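Local coordinates for glycerate dehydrogenase related protein (Thermoplasma acidophilum, PDB 3GVX) that probably reduces small 2-keto acids such as glyoxylate or hydroxypyruvate with NAD(P)H, as a D-isomer specific 2-hydroxyacid dehydrogenase, at residues A58-I63 / V72-N77; S166-F171 / S193-N198; D234-E239 / A250-H255; G79-S84 / G131-R136; T118-K123 / F144-I149. One frame throughout, in Å; residues are numbered along the deposited sequence.

Interaction 1 (A58-I63 / V72-N77)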
# COMPACT_ATOMS: atom_id res chain seq x y z
N ALA B 58 -18.31 -12.32 11.02
CA ALA B 58 -18.52 -11.93 9.63
C ALA B 58 -19.87 -12.40 9.09
O ALA B 58 -20.53 -11.69 8.35
CB ALA B 58 -17.39 -12.48 8.77
N GLY B 59 -20.26 -13.61 9.49
CA GLY B 59 -21.52 -14.18 9.05
C GLY B 59 -22.53 -14.36 10.18
O GLY B 59 -22.18 -14.40 11.36
N VAL B 60 -23.79 -14.50 9.80
CA VAL B 60 -24.86 -14.67 10.75
C VAL B 60 -25.63 -15.97 10.56
O VAL B 60 -26.65 -16.18 11.19
CB VAL B 60 -25.87 -13.54 10.63
CG1 VAL B 60 -25.22 -12.20 10.98
CG2 VAL B 60 -26.44 -13.53 9.22
N ASP B 61 -25.15 -16.84 9.69
CA ASP B 61 -25.88 -18.07 9.45
C ASP B 61 -26.09 -18.94 10.69
O ASP B 61 -27.00 -19.76 10.72
CB ASP B 61 -25.22 -18.84 8.31
CG ASP B 61 -25.10 -18.00 7.04
OD1 ASP B 61 -26.11 -17.36 6.66
OD2 ASP B 61 -24.01 -17.95 6.45
N HIS B 62 -25.27 -18.74 11.71
CA HIS B 62 -25.39 -19.51 12.96
C HIS B 62 -26.35 -18.80 13.92
O HIS B 62 -26.58 -19.25 15.04
CB HIS B 62 -24.04 -19.66 13.66
CG HIS B 62 -23.33 -18.36 13.86
ND1 HIS B 62 -22.95 -17.92 15.11
CD2 HIS B 62 -22.98 -17.40 12.99
CE1 HIS B 62 -22.38 -16.73 14.99
NE2 HIS B 62 -22.39 -16.39 13.72
N ILE B 63 -26.88 -17.66 13.50
CA ILE B 63 -27.79 -16.91 14.34
C ILE B 63 -29.25 -17.16 13.93
O ILE B 63 -29.58 -17.28 12.75
CB ILE B 63 -27.46 -15.40 14.28
CG1 ILE B 63 -26.08 -15.17 14.91
CG2 ILE B 63 -28.55 -14.61 14.99
CD1 ILE B 63 -25.43 -13.88 14.55
N VAL B 72 -36.50 -5.14 14.28
CA VAL B 72 -35.12 -5.25 14.76
C VAL B 72 -34.12 -5.50 13.64
O VAL B 72 -34.21 -6.48 12.89
CB VAL B 72 -34.98 -6.39 15.81
CG1 VAL B 72 -33.57 -6.39 16.40
CG2 VAL B 72 -36.05 -6.22 16.90
N VAL B 73 -33.15 -4.61 13.53
CA VAL B 73 -32.14 -4.72 12.50
C VAL B 73 -30.95 -5.56 12.95
O VAL B 73 -30.35 -5.31 14.00
CB VAL B 73 -31.67 -3.32 12.06
CG1 VAL B 73 -30.48 -3.43 11.11
CG2 VAL B 73 -32.84 -2.57 11.41
N LEU B 74 -30.63 -6.56 12.15
CA LEU B 74 -29.50 -7.43 12.44
C LEU B 74 -28.33 -7.02 11.56
O LEU B 74 -28.44 -7.00 10.33
CB LEU B 74 -29.84 -8.89 12.15
CG LEU B 74 -28.67 -9.89 12.27
CD1 LEU B 74 -28.18 -10.00 13.72
CD2 LEU B 74 -29.13 -11.26 11.73
N CYS B 75 -27.20 -6.69 12.18
CA CYS B 75 -26.00 -6.31 11.47
C CYS B 75 -24.90 -7.32 11.76
O CYS B 75 -24.88 -7.93 12.83
CB CYS B 75 -25.51 -4.93 11.91
SG CYS B 75 -26.73 -3.64 11.74
N SER B 76 -24.00 -7.51 10.81
CA SER B 76 -22.90 -8.43 11.02
C SER B 76 -21.61 -7.62 10.97
O SER B 76 -21.63 -6.41 10.79
CB SER B 76 -22.91 -9.56 9.97
OG SER B 76 -22.72 -9.06 8.67
N ASN B 77 -20.48 -8.30 11.12
CA ASN B 77 -19.19 -7.61 11.17
C ASN B 77 -18.12 -8.28 10.29
O ASN B 77 -17.32 -9.07 10.78
CB ASN B 77 -18.76 -7.57 12.64
CG ASN B 77 -17.46 -6.85 12.86
OD1 ASN B 77 -17.23 -5.78 12.30
ND2 ASN B 77 -16.62 -7.42 13.71
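Ala58, Val60 and Leu74 carry most of the surface buried here, with Ser76 touching both Ala58 and Val60. Val60 and Leu74 meet tip to tip: Val60 CG1 lies 4.1 Å from Leu74 CD2. The leucine gets there because its CG stands anti to the backbone N (chi1 174°), which sends the branched end across to the valine. The same Val60 CG1 also rests on Ser76 CB at 3.7 Å, so one methyl is wedged between a leucine and a serine. Ser76 OG gives a weak hydrogen bond of 3.4 Å to Ala58 O. Ala58 itself turns its methyl away overall, and it is the backbone that approaches, Ala58 CA reaching Asn77 O at 3.3 Å in a CA-H...O contact. The Asn77 amide is engaged outside the contact, where its ND2 donates to Ala268 O and Ile56 O. The loop is braced internally by a type I turn, Val60 to Ile63, and by His62, whose NE2 donates to Gly59 O at 3.1 Å; Ile63 CG1 covers one face of that ring. Leu74 also packs on Ile53 of the adjacent strand. The loop leaving strand 52-55 thus folds back on strand 73-75, the edge strand within this chain of a five-stranded parallel sheet, an arrangement typical of the flavodoxin-like substrate-binding domain of 2-hydroxyacid dehydrogenases.

Interaction 2 (S166-F171 / S193-N198)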
# COMPACT_ATOMS: atom_id res chain seq x y z
N SER B 166 -17.26 -5.74 -20.23
CA SER B 166 -16.99 -7.15 -20.18
C SER B 166 -15.63 -7.31 -19.57
O SER B 166 -14.89 -6.35 -19.42
CB SER B 166 -17.00 -7.71 -21.60
OG SER B 166 -16.17 -6.94 -22.45
N PRO B 167 -15.29 -8.54 -19.18
CA PRO B 167 -14.00 -8.82 -18.58
C PRO B 167 -12.89 -8.55 -19.61
O PRO B 167 -11.82 -8.06 -19.26
CB PRO B 167 -14.11 -10.29 -18.20
CG PRO B 167 -15.57 -10.43 -17.89
CD PRO B 167 -16.21 -9.68 -19.01
N ALA B 168 -13.16 -8.85 -20.88
CA ALA B 168 -12.16 -8.61 -21.91
C ALA B 168 -11.92 -7.11 -22.02
O ALA B 168 -10.79 -6.67 -22.18
CB ALA B 168 -12.63 -9.18 -23.27
N ASP B 169 -12.99 -6.34 -21.92
CA ASP B 169 -12.87 -4.89 -21.98
C ASP B 169 -12.08 -4.37 -20.78
O ASP B 169 -11.33 -3.41 -20.90
CB ASP B 169 -14.27 -4.24 -22.03
CG ASP B 169 -14.22 -2.72 -21.93
OD1 ASP B 169 -13.39 -2.09 -22.62
OD2 ASP B 169 -15.01 -2.14 -21.16
N LEU B 170 -12.24 -5.01 -19.63
CA LEU B 170 -11.51 -4.64 -18.43
C LEU B 170 -10.02 -4.89 -18.62
O LEU B 170 -9.21 -4.01 -18.37
CB LEU B 170 -12.03 -5.42 -17.21
CG LEU B 170 -11.36 -5.08 -15.87
CD1 LEU B 170 -12.06 -3.89 -15.19
CD2 LEU B 170 -11.43 -6.32 -14.99
N PHE B 171 -9.67 -6.08 -19.07
CA PHE B 171 -8.26 -6.42 -19.32
C PHE B 171 -7.63 -5.43 -20.29
O PHE B 171 -6.47 -5.06 -20.15
CB PHE B 171 -8.12 -7.84 -19.88
CG PHE B 171 -8.08 -8.91 -18.83
CD1 PHE B 171 -9.14 -9.07 -17.94
CD2 PHE B 171 -6.96 -9.72 -18.68
CE1 PHE B 171 -9.08 -10.02 -16.93
CE2 PHE B 171 -6.90 -10.68 -17.67
CZ PHE B 171 -7.96 -10.82 -16.79
N SER B 193 -7.65 -18.69 -21.86
CA SER B 193 -6.79 -18.35 -22.99
C SER B 193 -7.39 -17.19 -23.75
O SER B 193 -6.71 -16.23 -24.08
CB SER B 193 -6.67 -19.54 -23.95
OG SER B 193 -5.87 -20.59 -23.43
N ARG B 194 -8.68 -17.29 -24.02
CA ARG B 194 -9.35 -16.25 -24.77
C ARG B 194 -9.39 -14.90 -24.07
O ARG B 194 -9.21 -13.87 -24.71
CB ARG B 194 -10.77 -16.67 -25.14
CG ARG B 194 -11.26 -15.89 -26.33
CD ARG B 194 -12.72 -15.50 -26.23
NE ARG B 194 -13.03 -14.74 -25.02
CZ ARG B 194 -12.49 -13.56 -24.68
NH1 ARG B 194 -11.57 -12.99 -25.46
NH2 ARG B 194 -12.89 -12.94 -23.58
N LEU B 195 -9.66 -14.90 -22.77
CA LEU B 195 -9.69 -13.64 -22.02
C LEU B 195 -8.28 -13.07 -21.85
O LEU B 195 -8.07 -11.87 -22.04
CB LEU B 195 -10.35 -13.84 -20.65
CG LEU B 195 -10.25 -12.69 -19.64
CD1 LEU B 195 -10.87 -11.41 -20.21
CD2 LEU B 195 -10.90 -13.14 -18.34
N LEU B 196 -7.32 -13.93 -21.52
CA LEU B 196 -5.93 -13.53 -21.32
C LEU B 196 -5.29 -12.83 -22.52
O LEU B 196 -4.44 -11.96 -22.35
CB LEU B 196 -5.07 -14.73 -20.94
CG LEU B 196 -5.50 -15.40 -19.65
CD1 LEU B 196 -4.59 -16.60 -19.37
CD2 LEU B 196 -5.47 -14.37 -18.52
N ALA B 197 -5.70 -13.23 -23.72
CA ALA B 197 -5.17 -12.64 -24.94
C ALA B 197 -5.37 -11.13 -24.95
O ALA B 197 -4.76 -10.43 -25.75
CB ALA B 197 -5.83 -13.28 -26.17
N ASN B 198 -6.20 -10.60 -24.06
CA ASN B 198 -6.42 -9.16 -24.01
C ASN B 198 -5.36 -8.43 -23.18
O ASN B 198 -5.28 -7.21 -23.21
CB ASN B 198 -7.80 -8.85 -23.41
CG ASN B 198 -8.94 -9.31 -24.29
OD1 ASN B 198 -9.42 -8.57 -25.15
ND2 ASN B 198 -9.38 -10.55 -24.09
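Leu195 sits over one face of the Phe171 ring, its CD1 4.0 Å from the ring centroid and 24° off the normal, a CH-pi contact displaced toward the rim. The two side chains cross at about a right angle, and Leu195 CD2 also reaches Phe171 CE1 at 3.9 Å. The same Leu195 CD1 also presses on the backbone of the other helix, 3.5 Å from Ala168 N, and meets Pro167 CB at 4.0 Å. Leu196 runs alongside Phe171 in the same direction, its CD2 4.0 Å from Phe171 CE2. Next to this, Ala168 CB rests against the Asn198 amide, 3.6 Å from ND2, while Asn198 CB packs on Phe171 CB at 3.7 Å. An alanine in place of Phe171 would remove the ring, and Leu195 and Leu196 would probably lose the surface they share, opening a gap between the helices. The second shell fixes these groups. Asn198 ND2 donates almost straight to Leu195 O at 2.8 Å (170°), which holds the amide against Ala168, and its OD1 accepts from Arg172 NH1. Ser166 N-caps helix 167-172 by accepting from Asp169 N. Beneath the pair lies the parallel sheet of the nucleotide-binding domain: Phe171 and Leu196 both rest on Ile205 of strand 204-207, Leu170 covers Ile149, and Leu196 extends the packing to Met219 and Phe222 of helix 216-225.

Interaction 3 (D234-E239 / A250-H255)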
# COMPACT_ATOMS: atom_id res chain seq x y z
N ASP B 234 -3.13 -15.78 -4.08
CA ASP B 234 -3.21 -16.23 -2.72
C ASP B 234 -3.98 -17.54 -2.69
O ASP B 234 -4.18 -18.12 -1.64
CB ASP B 234 -3.90 -15.18 -1.85
CG ASP B 234 -4.01 -15.61 -0.42
OD1 ASP B 234 -2.98 -15.98 0.19
OD2 ASP B 234 -5.13 -15.58 0.11
N VAL B 235 -4.42 -18.00 -3.86
CA VAL B 235 -5.18 -19.24 -3.96
C VAL B 235 -4.73 -20.11 -5.12
O VAL B 235 -4.55 -19.64 -6.24
CB VAL B 235 -6.68 -18.98 -4.14
CG1 VAL B 235 -7.21 -18.14 -2.97
CG2 VAL B 235 -6.93 -18.31 -5.48
N TRP B 236 -4.54 -21.38 -4.84
CA TRP B 236 -4.10 -22.30 -5.86
C TRP B 236 -5.13 -23.40 -6.07
O TRP B 236 -5.98 -23.61 -5.21
CB TRP B 236 -2.75 -22.88 -5.45
CG TRP B 236 -2.05 -23.49 -6.58
CD1 TRP B 236 -2.00 -24.81 -6.88
CD2 TRP B 236 -1.32 -22.81 -7.61
NE1 TRP B 236 -1.29 -25.01 -8.03
CE2 TRP B 236 -0.87 -23.80 -8.50
CE3 TRP B 236 -1.02 -21.47 -7.87
CZ2 TRP B 236 -0.11 -23.50 -9.63
CZ3 TRP B 236 -0.27 -21.17 -9.00
CH2 TRP B 236 0.17 -22.19 -9.87
N TRP B 237 -5.08 -24.10 -7.20
CA TRP B 237 -6.05 -25.15 -7.40
C TRP B 237 -5.76 -26.32 -6.47
O TRP B 237 -4.60 -26.59 -6.11
CB TRP B 237 -6.08 -25.61 -8.86
CG TRP B 237 -6.32 -24.50 -9.82
CD1 TRP B 237 -7.51 -24.14 -10.38
CD2 TRP B 237 -5.34 -23.59 -10.32
NE1 TRP B 237 -7.33 -23.06 -11.20
CE2 TRP B 237 -6.01 -22.71 -11.19
CE3 TRP B 237 -3.97 -23.45 -10.13
CZ2 TRP B 237 -5.35 -21.67 -11.86
CZ3 TRP B 237 -3.31 -22.43 -10.79
CH2 TRP B 237 -4.00 -21.55 -11.66
N ASN B 238 -6.85 -26.97 -6.08
CA ASN B 238 -6.87 -28.11 -5.19
C ASN B 238 -6.60 -27.71 -3.76
O ASN B 238 -7.54 -27.66 -2.97
CB ASN B 238 -5.92 -29.21 -5.67
CG ASN B 238 -6.23 -29.64 -7.09
OD1 ASN B 238 -7.39 -29.64 -7.52
ND2 ASN B 238 -5.19 -30.01 -7.84
N GLU B 239 -5.37 -27.37 -3.41
CA GLU B 239 -5.09 -26.97 -2.02
C GLU B 239 -5.67 -27.98 -1.03
O GLU B 239 -6.87 -28.21 -0.99
CB GLU B 239 -5.75 -25.63 -1.70
CG GLU B 239 -5.17 -24.39 -2.33
CD GLU B 239 -5.94 -23.15 -1.87
OE1 GLU B 239 -6.22 -23.04 -0.66
OE2 GLU B 239 -6.26 -22.29 -2.71
N ALA B 250 5.56 -15.65 -11.15
CA ALA B 250 4.46 -15.72 -10.20
C ALA B 250 4.99 -15.58 -8.78
O ALA B 250 6.13 -15.91 -8.50
CB ALA B 250 3.71 -17.04 -10.36
N ILE B 251 4.14 -15.06 -7.90
CA ILE B 251 4.46 -14.92 -6.50
C ILE B 251 3.19 -15.49 -5.89
O ILE B 251 2.08 -15.08 -6.24
CB ILE B 251 4.63 -13.47 -6.04
CG1 ILE B 251 5.70 -12.77 -6.86
CG2 ILE B 251 5.00 -13.44 -4.57
CD1 ILE B 251 6.02 -11.37 -6.39
N LEU B 252 3.36 -16.44 -4.99
CA LEU B 252 2.22 -17.11 -4.41
C LEU B 252 2.17 -17.09 -2.91
O LEU B 252 3.19 -16.97 -2.23
CB LEU B 252 2.20 -18.57 -4.87
CG LEU B 252 2.34 -18.84 -6.37
CD1 LEU B 252 2.62 -20.34 -6.59
CD2 LEU B 252 1.07 -18.40 -7.10
N SER B 253 0.97 -17.23 -2.39
CA SER B 253 0.77 -17.31 -0.96
C SER B 253 -0.33 -18.34 -0.70
O SER B 253 -1.26 -18.48 -1.48
CB SER B 253 0.44 -15.94 -0.36
OG SER B 253 -0.71 -15.36 -0.93
N PRO B 254 -0.24 -19.07 0.42
CA PRO B 254 -1.17 -20.11 0.87
C PRO B 254 -2.55 -19.72 1.46
O PRO B 254 -2.84 -20.04 2.61
CB PRO B 254 -0.32 -20.91 1.85
CG PRO B 254 0.55 -19.86 2.45
CD PRO B 254 0.98 -19.07 1.26
N HIS B 255 -3.38 -19.03 0.68
CA HIS B 255 -4.72 -18.68 1.14
C HIS B 255 -4.68 -18.03 2.52
O HIS B 255 -5.43 -18.43 3.42
CB HIS B 255 -5.56 -19.96 1.22
CG HIS B 255 -7.01 -19.76 0.96
ND1 HIS B 255 -7.65 -20.33 -0.12
CD2 HIS B 255 -7.94 -19.02 1.60
CE1 HIS B 255 -8.92 -19.95 -0.13
NE2 HIS B 255 -9.12 -19.16 0.90
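Asp234 and Ser253 bring their backbones together just past two adjacent parallel strands, their CA atoms 4.5 Å apart and Asp234 CA 3.2 Å from Ser253 O in a CA-H...O contact. The Asp234 side chain, with CG anti to the backbone N (chi1 180°), reaches across segment 250-255, and Ser253 OG donates to OD1 at 2.6 Å, on the lone pair turned away from OD2. OD1 also accepts from Val256 N and OD2 from Ala257 N, so both oxygens are tied. Ser253 OG in turn bonds His88. An alanine in place of Asp234 would probably leave the Ser253 hydroxyl and the Val256 and Ala257 amides without this acceptor and let the chain from Ser253 to Ala257 shift. Farther along, Leu252 CD2 packs on Trp236 CZ3 at 3.6 Å. Glu239 crosses His255 at about a right angle, OE1 taking a weak hydrogen bond of 3.1 Å from ND1, while OE2 is held by Trp236 N at 2.9 Å. His255 NE2 makes a weak bond to Arg210, and Phe112 of the second subunit packs on both Glu239 and His255. A carboxylate orienting an imidazole beside an arginine is consistent with the family's Arg-Glu-His active site.

Interaction 4 (G79-S84 / G131-R136)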
# COMPACT_ATOMS: atom_id res chain seq x y z
N GLY B 79 -16.03 -6.37 7.97
CA GLY B 79 -15.02 -5.45 7.49
C GLY B 79 -13.56 -5.88 7.60
O GLY B 79 -12.80 -5.63 6.67
N ALA B 80 -13.19 -6.54 8.70
CA ALA B 80 -11.81 -6.97 8.93
C ALA B 80 -11.28 -7.87 7.82
O ALA B 80 -10.13 -7.78 7.41
CB ALA B 80 -11.69 -7.69 10.28
N TYR B 81 -12.16 -8.71 7.31
CA TYR B 81 -11.78 -9.62 6.26
C TYR B 81 -11.38 -8.93 4.96
O TYR B 81 -10.33 -9.22 4.41
CB TYR B 81 -12.89 -10.63 6.01
CG TYR B 81 -12.54 -11.65 4.98
CD1 TYR B 81 -11.74 -12.75 5.29
CD2 TYR B 81 -12.98 -11.51 3.67
CE1 TYR B 81 -11.40 -13.69 4.32
CE2 TYR B 81 -12.65 -12.45 2.68
CZ TYR B 81 -11.86 -13.54 3.02
OH TYR B 81 -11.55 -14.48 2.06
N SER B 82 -12.22 -8.04 4.44
CA SER B 82 -11.87 -7.35 3.21
C SER B 82 -10.67 -6.41 3.43
O SER B 82 -9.84 -6.25 2.54
CB SER B 82 -13.08 -6.60 2.61
OG SER B 82 -13.98 -6.16 3.60
N ILE B 83 -10.58 -5.81 4.61
CA ILE B 83 -9.46 -4.93 4.95
C ILE B 83 -8.17 -5.74 4.82
O ILE B 83 -7.22 -5.34 4.15
CB ILE B 83 -9.58 -4.41 6.40
CG1 ILE B 83 -10.62 -3.29 6.46
CG2 ILE B 83 -8.20 -4.00 6.94
CD1 ILE B 83 -10.95 -2.82 7.85
N SER B 84 -8.17 -6.89 5.47
CA SER B 84 -7.04 -7.80 5.46
C SER B 84 -6.72 -8.26 4.06
O SER B 84 -5.57 -8.28 3.68
CB SER B 84 -7.33 -9.00 6.35
OG SER B 84 -6.24 -9.88 6.39
N GLY B 131 -17.08 -6.23 -4.92
CA GLY B 131 -17.68 -6.43 -3.62
C GLY B 131 -16.88 -5.79 -2.48
O GLY B 131 -16.18 -4.79 -2.69
N GLY B 132 -17.01 -6.34 -1.28
CA GLY B 132 -16.30 -5.82 -0.13
C GLY B 132 -14.81 -5.71 -0.36
O GLY B 132 -14.18 -4.73 0.02
N ILE B 133 -14.24 -6.73 -0.99
CA ILE B 133 -12.82 -6.73 -1.26
C ILE B 133 -12.46 -5.73 -2.34
O ILE B 133 -11.53 -4.95 -2.19
CB ILE B 133 -12.36 -8.13 -1.65
CG1 ILE B 133 -12.58 -9.07 -0.46
CG2 ILE B 133 -10.92 -8.09 -2.16
CD1 ILE B 133 -12.24 -10.51 -0.72
N GLY B 134 -13.23 -5.75 -3.42
CA GLY B 134 -12.99 -4.83 -4.51
C GLY B 134 -13.14 -3.38 -4.09
O GLY B 134 -12.41 -2.52 -4.58
N ARG B 135 -14.06 -3.10 -3.17
CA ARG B 135 -14.26 -1.73 -2.70
C ARG B 135 -13.11 -1.26 -1.85
O ARG B 135 -12.66 -0.13 -1.99
CB ARG B 135 -15.58 -1.62 -1.94
CG ARG B 135 -16.79 -1.80 -2.85
CD ARG B 135 -18.10 -2.06 -2.12
NE ARG B 135 -19.09 -2.56 -3.07
CZ ARG B 135 -19.97 -1.82 -3.72
NH1 ARG B 135 -20.03 -0.51 -3.53
NH2 ARG B 135 -20.78 -2.39 -4.61
N ARG B 136 -12.63 -2.13 -0.99
CA ARG B 136 -11.51 -1.83 -0.12
C ARG B 136 -10.23 -1.69 -0.93
O ARG B 136 -9.41 -0.83 -0.65
CB ARG B 136 -11.35 -2.92 0.94
CG ARG B 136 -10.29 -2.63 1.96
CD ARG B 136 -10.53 -1.32 2.70
NE ARG B 136 -9.44 -1.04 3.63
CZ ARG B 136 -9.37 -0.01 4.47
NH1 ARG B 136 -10.34 0.88 4.51
NH2 ARG B 136 -8.31 0.10 5.26
O HOH W 1 -7.10 -2.57 3.64
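Ser82 and Ile133 bring their CA atoms nearest where segments 79-84 and 131-136 meet, joining helix 79-97 to helix 132-143, whose start carries Gly131 and Gly134 of a GxGxxG pattern, consistent with a Rossmann nucleotide site. The axes of the two short segments approach to 8.4 Å and cross at -54°. At the crossing Ser82 presents its CB rather than its hydroxyl, lying 3.4 Å from Gly132 O. Its chi1 of 30° is off the usual staggered value and turns OG back to make a weak 3.3 Å bond with Gly79 O in its own helix. Ile133 flanks the serine, its CG1 4.0 Å from Ser82 CB, and its CD1 reaches Tyr81 CE2 at 3.9 Å, the two side chains meeting obliquely. The tyrosine ring also meets His290 of the C-terminal histidine tag, and tag residues His289 and His290 make backbone hydrogen bonds to Gly132 and Ile133. Arg136 sets out with CG anti to its N, then bends at chi2 (57°) and runs on extended over the other helix. Its CG skims Ser82 O at 3.7 Å. The guanidinium lays one face over Ile83 CG1, while Tyr121 of the second subunit packs against both residues. Arg136 NE points within its plane to a water at 2.8 Å, and that water donates to Ile83 O, also at 2.8 Å.

Interaction 5 (T118-K123 / F144-I149)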
# COMPACT_ATOMS: atom_id res chain seq x y z
N THR B 118 8.59 -0.74 -11.06
CA THR B 118 7.33 -0.31 -11.60
C THR B 118 6.62 0.48 -10.53
O THR B 118 6.65 0.18 -9.35
CB THR B 118 6.48 -1.51 -12.01
OG1 THR B 118 7.13 -2.20 -13.08
CG2 THR B 118 5.10 -1.07 -12.45
N LEU B 119 5.95 1.51 -10.97
CA LEU B 119 5.22 2.38 -10.10
C LEU B 119 3.74 2.19 -10.28
O LEU B 119 3.28 1.97 -11.39
CB LEU B 119 5.56 3.77 -10.50
CG LEU B 119 6.14 4.87 -9.67
CD1 LEU B 119 7.67 4.80 -9.40
CD2 LEU B 119 5.78 6.01 -10.57
N LEU B 120 3.00 2.34 -9.20
CA LEU B 120 1.56 2.19 -9.27
C LEU B 120 0.93 3.50 -9.67
O LEU B 120 -0.03 3.54 -10.44
CB LEU B 120 1.02 1.73 -7.93
CG LEU B 120 1.60 0.38 -7.53
CD1 LEU B 120 1.04 -0.03 -6.18
CD2 LEU B 120 1.31 -0.65 -8.63
N TYR B 121 1.48 4.58 -9.15
CA TYR B 121 0.96 5.91 -9.43
C TYR B 121 0.64 6.19 -10.90
O TYR B 121 1.51 6.07 -11.76
CB TYR B 121 1.91 6.98 -8.91
CG TYR B 121 1.34 8.38 -9.01
CD1 TYR B 121 0.59 8.92 -7.97
CD2 TYR B 121 1.55 9.16 -10.14
CE1 TYR B 121 0.08 10.22 -8.05
CE2 TYR B 121 1.05 10.46 -10.24
CZ TYR B 121 0.32 10.99 -9.18
OH TYR B 121 -0.13 12.28 -9.24
N GLY B 122 -0.60 6.57 -11.17
CA GLY B 122 -1.00 6.88 -12.53
C GLY B 122 -1.48 5.70 -13.35
O GLY B 122 -2.03 5.86 -14.44
N LYS B 123 -1.30 4.50 -12.83
CA LYS B 123 -1.74 3.33 -13.56
C LYS B 123 -3.19 2.90 -13.36
O LYS B 123 -3.84 3.24 -12.38
CB LYS B 123 -0.79 2.19 -13.28
CG LYS B 123 0.46 2.34 -14.10
CD LYS B 123 1.60 1.67 -13.45
CE LYS B 123 2.73 1.51 -14.44
NZ LYS B 123 3.10 2.81 -15.01
N PHE B 144 -3.13 5.42 -3.63
CA PHE B 144 -1.87 5.26 -4.35
C PHE B 144 -1.85 6.06 -5.64
O PHE B 144 -0.87 6.04 -6.38
CB PHE B 144 -1.60 3.77 -4.63
CG PHE B 144 -0.89 3.05 -3.52
CD1 PHE B 144 0.45 3.24 -3.31
CD2 PHE B 144 -1.58 2.20 -2.68
CE1 PHE B 144 1.10 2.60 -2.28
CE2 PHE B 144 -0.93 1.55 -1.64
CZ PHE B 144 0.41 1.76 -1.44
N GLY B 145 -2.95 6.74 -5.93
CA GLY B 145 -3.05 7.52 -7.14
C GLY B 145 -3.40 6.71 -8.38
O GLY B 145 -3.24 7.18 -9.49
N MSE B 146 -3.90 5.51 -8.20
CA MSE B 146 -4.24 4.68 -9.34
C MSE B 146 -5.60 5.05 -9.89
O MSE B 146 -6.41 5.65 -9.20
CB MSE B 146 -4.24 3.21 -8.94
CG MSE B 146 -3.05 2.82 -8.08
SE MSE B 146 -2.97 1.02 -7.87
CE MSE B 146 -2.43 0.58 -9.32
N ARG B 147 -5.85 4.67 -11.13
CA ARG B 147 -7.12 4.90 -11.79
C ARG B 147 -7.81 3.55 -11.63
O ARG B 147 -7.16 2.51 -11.72
CB ARG B 147 -6.86 5.22 -13.26
CG ARG B 147 -8.09 5.37 -14.13
CD ARG B 147 -7.66 5.60 -15.60
NE ARG B 147 -8.80 5.96 -16.44
CZ ARG B 147 -9.58 7.02 -16.22
NH1 ARG B 147 -9.33 7.82 -15.19
NH2 ARG B 147 -10.61 7.26 -17.02
N VAL B 148 -9.11 3.54 -11.39
CA VAL B 148 -9.80 2.27 -11.18
C VAL B 148 -10.88 1.91 -12.18
O VAL B 148 -11.78 2.69 -12.47
CB VAL B 148 -10.37 2.20 -9.74
CG1 VAL B 148 -11.20 0.94 -9.56
CG2 VAL B 148 -9.21 2.24 -8.73
N ILE B 149 -10.75 0.71 -12.73
CA ILE B 149 -11.69 0.20 -13.69
C ILE B 149 -12.34 -1.02 -13.05
O ILE B 149 -11.68 -1.90 -12.50
CB ILE B 149 -10.98 -0.16 -15.00
CG1 ILE B 149 -10.43 1.13 -15.61
CG2 ILE B 149 -11.94 -0.88 -15.95
CD1 ILE B 149 -9.21 0.95 -16.44
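Arg147 N donates to Lys123 O in a nearly straight hydrogen bond of 2.8 Å (173°), the shorter of two backbone bonds joining this loop to the start of strand 147-151 and the turn before it. The second, Gly122 N to Gly145 O at 3.2 Å, is angled differently, its donor standing 58° above the carbonyl plane. Glycines make both bends possible: Gly122 sits in the type II turn from Leu120 to Lys123, and Gly145, with positive phi, follows helix 132-143 in a Schellman motif. A side chain at Gly145 would run into the Tyr121 ring, whose CD1 lies 4.0 Å from Gly145 CA. Tyr121 also brings its CA to Phe144 O at 3.6 Å, a CA-H...O contact. On the inner side Leu120 points into the contact. Its CD1 lies over one face of the Phe144 ring, 4.4 Å from CD1 of that ring, and its CB touches Met146 CE at 3.9 Å. Met146, present as selenomethionine, bends at chi3 (75°), which curls the methyl back beneath the turn. Phe90 meets both Phe144 and Met146 from helix 79-97, and Phe176 closes over Leu120. The dimer adds a polar clamp: Glu87 of the second subunit accepts from Leu120 N with one oxygen and from Tyr121 N with the other. The contact joins the entrance of strand 124-128 to that of strand 147-151, its parallel neighbour in the sheet, and so closes the base of the first beta-alpha-beta crossover of a Rossmann fold.

Overall arrangement
Along the chain, interaction 1 comes first, in the smaller parallel sheet; interactions 4 and 5 then alternate their segments, and interactions 2 and 3 follow. Interaction 4 lies about 3 Å from the chain centre, its centre about 17 Å from that of interaction 1 and 19 Å from those of interactions 3 and 5. Helix 79-97, which follows strand 73-75, leads from the first sheet into the Rossmann-type domain. Interactions 3 and 5 reach the same seven-stranded sheet, their centres about 25 Å apart, and interaction 2 packs on it, touching interaction 5 through Leu170 and Ile149. Interactions 3, 4 and 5 also meet the second subunit, tying the nucleotide-binding core to the dimer interface.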